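Local coordinates for peptidoglycan-recognition protein SD (Drosophila melanogaster, PDB 2RKQ) that binds peptidoglycan of Gram-positive bacteria and activates the Toll pathway in innate immunity, at residues T24-A32 / A130-H141. Sequence-based numbering, arbitrary orientation.
Sequences TPLPRAVIA and AQLVEGYKLLGH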
loop_
_atom_site.group_PDB
_atom_site.type_symbol
_atom_site.label_atom_id
_atom_site.label_comp_id
_atom_site.label_asym_id
_atom_site.label_seq_id
_atom_site.Cartn_x
_atom_site.Cartn_y
_atom_site.Cartn_z
ATOM N N THR A 24 9.487 3.729 -13.357
ATOM C CA THR A 24 10.206 3.479 -12.104
ATOM C C THR A 24 11.661 3.927 -12.298
ATOM O O THR A 24 12.164 3.903 -13.428
ATOM C CB THR A 24 10.207 1.988 -11.724
ATOM O OG1 THR A 24 10.775 1.245 -12.808
ATOM C CG2 THR A 24 8.802 1.488 -11.426
ATOM N N PRO A 25 12.355 4.312 -11.213
ATOM C CA PRO A 25 11.891 4.366 -9.823
ATOM C C PRO A 25 10.888 5.488 -9.606
ATOM O O PRO A 25 10.976 6.551 -10.227
ATOM C CB PRO A 25 13.184 4.620 -9.040
ATOM C CG PRO A 25 14.074 5.308 -10.006
ATOM C CD PRO A 25 13.774 4.709 -11.333
ATOM N N LEU A 26 9.915 5.224 -8.733
ATOM C CA LEU A 26 8.836 6.163 -8.494
ATOM C C LEU A 26 9.261 7.245 -7.529
ATOM O O LEU A 26 9.968 6.955 -6.568
ATOM C CB LEU A 26 7.634 5.431 -7.926
ATOM C CG LEU A 26 7.114 4.302 -8.807
ATOM C CD1 LEU A 26 6.173 3.410 -8.031
ATOM C CD2 LEU A 26 6.435 4.853 -10.062
ATOM N N PRO A 27 8.863 8.502 -7.798
ATOM C CA PRO A 27 9.257 9.581 -6.890
ATOM C C PRO A 27 8.583 9.620 -5.523
ATOM O O PRO A 27 9.099 10.304 -4.636
ATOM C CB PRO A 27 8.956 10.857 -7.670
ATOM C CG PRO A 27 8.394 10.456 -8.964
ATOM C CD PRO A 27 8.197 8.995 -9.017
ATOM N N ARG A 28 7.463 8.913 -5.351
ATOM C CA ARG A 28 6.672 9.038 -4.119
ATOM C C ARG A 28 6.213 7.692 -3.611
ATOM O O ARG A 28 5.989 6.781 -4.401
ATOM C CB ARG A 28 5.415 9.890 -4.347
ATOM C CG ARG A 28 5.655 11.122 -5.169
ATOM C CD ARG A 28 4.504 12.085 -5.034
ATOM N NE ARG A 28 3.239 11.596 -5.579
ATOM C CZ ARG A 28 2.311 12.415 -6.088
ATOM N NH1 ARG A 28 2.528 13.724 -6.132
ATOM N NH2 ARG A 28 1.179 11.928 -6.568
ATOM N N ALA A 29 6.079 7.588 -2.289
ATOM C CA ALA A 29 5.410 6.449 -1.646
ATOM C C ALA A 29 4.252 6.993 -0.838
ATOM O O ALA A 29 4.392 8.012 -0.170
ATOM C CB ALA A 29 6.380 5.699 -0.742
ATOM N N VAL A 30 3.105 6.326 -0.936
ATOM C CA VAL A 30 1.890 6.789 -0.295
ATOM C C VAL A 30 1.411 5.699 0.648
ATOM O O VAL A 30 1.247 4.566 0.236
ATOM C CB VAL A 30 0.784 7.127 -1.333
ATOM C CG1 VAL A 30 -0.529 7.477 -0.634
ATOM C CG2 VAL A 30 1.221 8.320 -2.170
ATOM N N ILE A 31 1.207 6.048 1.916
ATOM C CA ILE A 31 0.766 5.096 2.915
ATOM C C ILE A 31 -0.732 5.235 3.161
ATOM O O ILE A 31 -1.231 6.316 3.514
ATOM C CB ILE A 31 1.514 5.285 4.246
ATOM C CG1 ILE A 31 3.037 5.288 4.028
ATOM C CG2 ILE A 31 1.100 4.204 5.259
ATOM C CD1 ILE A 31 3.582 4.014 3.368
ATOM N N ALA A 32 -1.427 4.115 2.989
ATOM C CA ALA A 32 -2.867 4.016 3.192
ATOM C C ALA A 32 -3.209 2.969 4.236
ATOM O O ALA A 32 -2.357 2.196 4.662
ATOM C CB ALA A 32 -3.546 3.664 1.865
ATOM N N ALA A 130 15.190 -0.261 -7.044
ATOM C CA ALA A 130 14.874 0.771 -8.048
ATOM C C ALA A 130 13.376 0.886 -8.344
ATOM O O ALA A 130 12.986 1.273 -9.441
ATOM C CB ALA A 130 15.649 0.529 -9.357
ATOM N N GLN A 131 12.541 0.520 -7.367
ATOM C CA GLN A 131 11.094 0.710 -7.512
ATOM C C GLN A 131 10.717 2.105 -7.041
ATOM O O GLN A 131 9.743 2.695 -7.511
ATOM C CB GLN A 131 10.318 -0.335 -6.706
ATOM C CG GLN A 131 10.535 -1.745 -7.209
ATOM C CD GLN A 131 9.872 -2.794 -6.363
ATOM O OE1 GLN A 131 9.995 -3.992 -6.648
ATOM N NE2 GLN A 131 9.173 -2.371 -5.319
ATOM N N LEU A 132 11.526 2.622 -6.117
ATOM C CA LEU A 132 11.287 3.895 -5.470
ATOM C C LEU A 132 12.593 4.675 -5.488
ATOM O O LEU A 132 13.649 4.105 -5.242
ATOM C CB LEU A 132 10.850 3.615 -4.031
ATOM C CG LEU A 132 10.405 4.775 -3.139
ATOM C CD1 LEU A 132 9.175 5.529 -3.667
ATOM C CD2 LEU A 132 10.144 4.239 -1.731
ATOM N N VAL A 133 12.532 5.964 -5.812
ATOM C CA VAL A 133 13.748 6.756 -5.817
ATOM C C VAL A 133 14.294 6.882 -4.407
ATOM O O VAL A 133 13.536 6.794 -3.427
ATOM C CB VAL A 133 13.539 8.178 -6.380
ATOM C CG1 VAL A 133 12.974 8.130 -7.792
ATOM C CG2 VAL A 133 12.649 8.986 -5.497
ATOM N N GLU A 134 15.604 7.084 -4.288
ATOM C CA GLU A 134 16.181 7.236 -2.971
ATOM C C GLU A 134 15.646 8.485 -2.270
ATOM O O GLU A 134 15.269 8.430 -1.096
ATOM C CB GLU A 134 17.707 7.268 -3.044
ATOM C CG GLU A 134 18.356 7.257 -1.661
ATOM C CD GLU A 134 19.843 7.518 -1.691
ATOM O OE1 GLU A 134 20.288 8.349 -2.504
ATOM O OE2 GLU A 134 20.536 6.896 -0.855
ATOM N N GLY A 135 15.592 9.606 -2.999
ATOM C CA GLY A 135 15.090 10.861 -2.435
ATOM C C GLY A 135 13.586 10.929 -2.576
ATOM O O GLY A 135 13.059 11.877 -3.157
ATOM N N TYR A 136 12.892 9.906 -2.083
ATOM C CA TYR A 136 11.436 9.845 -2.284
ATOM C C TYR A 136 10.684 10.792 -1.379
ATOM O O TYR A 136 11.209 11.251 -0.365
ATOM C CB TYR A 136 10.900 8.410 -2.146
ATOM C CG TYR A 136 11.103 7.731 -0.804
ATOM C CD1 TYR A 136 10.107 7.780 0.184
ATOM C CD2 TYR A 136 12.239 6.975 -0.552
ATOM C CE1 TYR A 136 10.263 7.142 1.396
ATOM C CE2 TYR A 136 12.405 6.297 0.672
ATOM C CZ TYR A 136 11.407 6.396 1.637
ATOM O OH TYR A 136 11.552 5.741 2.846
ATOM N N LYS A 137 9.466 11.127 -1.787
ATOM C CA LYS A 137 8.539 11.806 -0.897
ATOM C C LYS A 137 7.640 10.760 -0.300
ATOM O O LYS A 137 7.018 9.990 -1.033
ATOM C CB LYS A 137 7.679 12.797 -1.677
ATOM C CG LYS A 137 8.475 13.844 -2.433
ATOM C CD LYS A 137 9.378 14.647 -1.506
ATOM C CE LYS A 137 10.052 15.757 -2.324
ATOM N NZ LYS A 137 11.191 16.395 -1.594
ATOM N N LEU A 138 7.582 10.716 1.030
ATOM C CA LEU A 138 6.661 9.828 1.704
ATOM C C LEU A 138 5.430 10.622 2.084
ATOM O O LEU A 138 5.537 11.669 2.743
ATOM C CB LEU A 138 7.303 9.235 2.955
ATOM C CG LEU A 138 6.417 8.315 3.788
ATOM C CD1 LEU A 138 6.252 6.970 3.116
ATOM C CD2 LEU A 138 7.054 8.168 5.159
ATOM N N LEU A 139 4.256 10.118 1.710
ATOM C CA LEU A 139 3.009 10.842 1.944
ATOM C C LEU A 139 1.965 9.941 2.554
ATOM O O LEU A 139 1.940 8.754 2.272
ATOM C CB LEU A 139 2.441 11.349 0.622
ATOM C CG LEU A 139 3.383 12.307 -0.111
ATOM C CD1 LEU A 139 2.890 12.503 -1.538
ATOM C CD2 LEU A 139 3.435 13.637 0.600
ATOM N N GLY A 140 1.095 10.493 3.387
ATOM C CA GLY A 140 -0.094 9.730 3.745
ATOM C C GLY A 140 -1.123 9.830 2.645
ATOM O O GLY A 140 -1.161 10.814 1.901
ATOM N N HIS A 141 -1.990 8.827 2.572
ATOM C CA HIS A 141 -3.074 8.786 1.600
ATOM C C HIS A 141 -3.892 10.092 1.653
ATOM O O HIS A 141 -4.245 10.653 0.619
ATOM C CB HIS A 141 -3.912 7.559 1.944
ATOM C CG HIS A 141 -4.839 7.105 0.862
ATOM N ND1 HIS A 141 -5.742 6.086 1.069
ATOM C CD2 HIS A 141 -5.012 7.517 -0.416
ATOM C CE1 HIS A 141 -6.434 5.889 -0.039
ATOM N NE2 HIS A 141 -6.017 6.750 -0.952
HETATM O O HOH W 1 13.447 1.045 -12.103
HETATM O O HOH W 2 10.921 12.353 -5.010
#
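A29 is gripped from both ends by 136-140: its N-H meets K137 O at 2.9 Å, and its carbonyl O receives L139 N at 2.8 Å. The parallel ladder continues as I31 N bonds to L139 O and H141 N to I31 O. Upstream, past the corners at P27 and at E134-G135, a short parallel pairing resumes: L26 N binds Q131 O, and L26 O takes V133 N at 2.9 Å. P27 O opens the 136-140 ladder, accepting K137 N and a water that also donates to G135 O.

On one face the A29 methyl sits between two leucine branches, L132 CD1 at 4.0 Å and L138 CD1 at 4.1 Å. With CG anti to the backbone N (chi1 178°), L138 carries CD1 back toward 24-32, where it also meets I31 CG1 at 3.7 Å. L132 CD2 rests over one face of the Y136 ring, toward its rim; L123 of helix 113-128 packs on A29, L132 and Y136. On the other face R28 CD lies against L139 CD1, while R28 NE bonds to S97 OG. At the far end of the strand pair the A32 methyl lies 3.4 Å from H141 ND1, which bonds to S149 OG; H141 NE2 bonds to F89 O. Strand 136-140 is outermost in the chain's amidase-type sheet: backbone N-H and C=O groups fix its register against 26-33, while leucine, alanine and tyrosine groups pack one face onto helix 113-128.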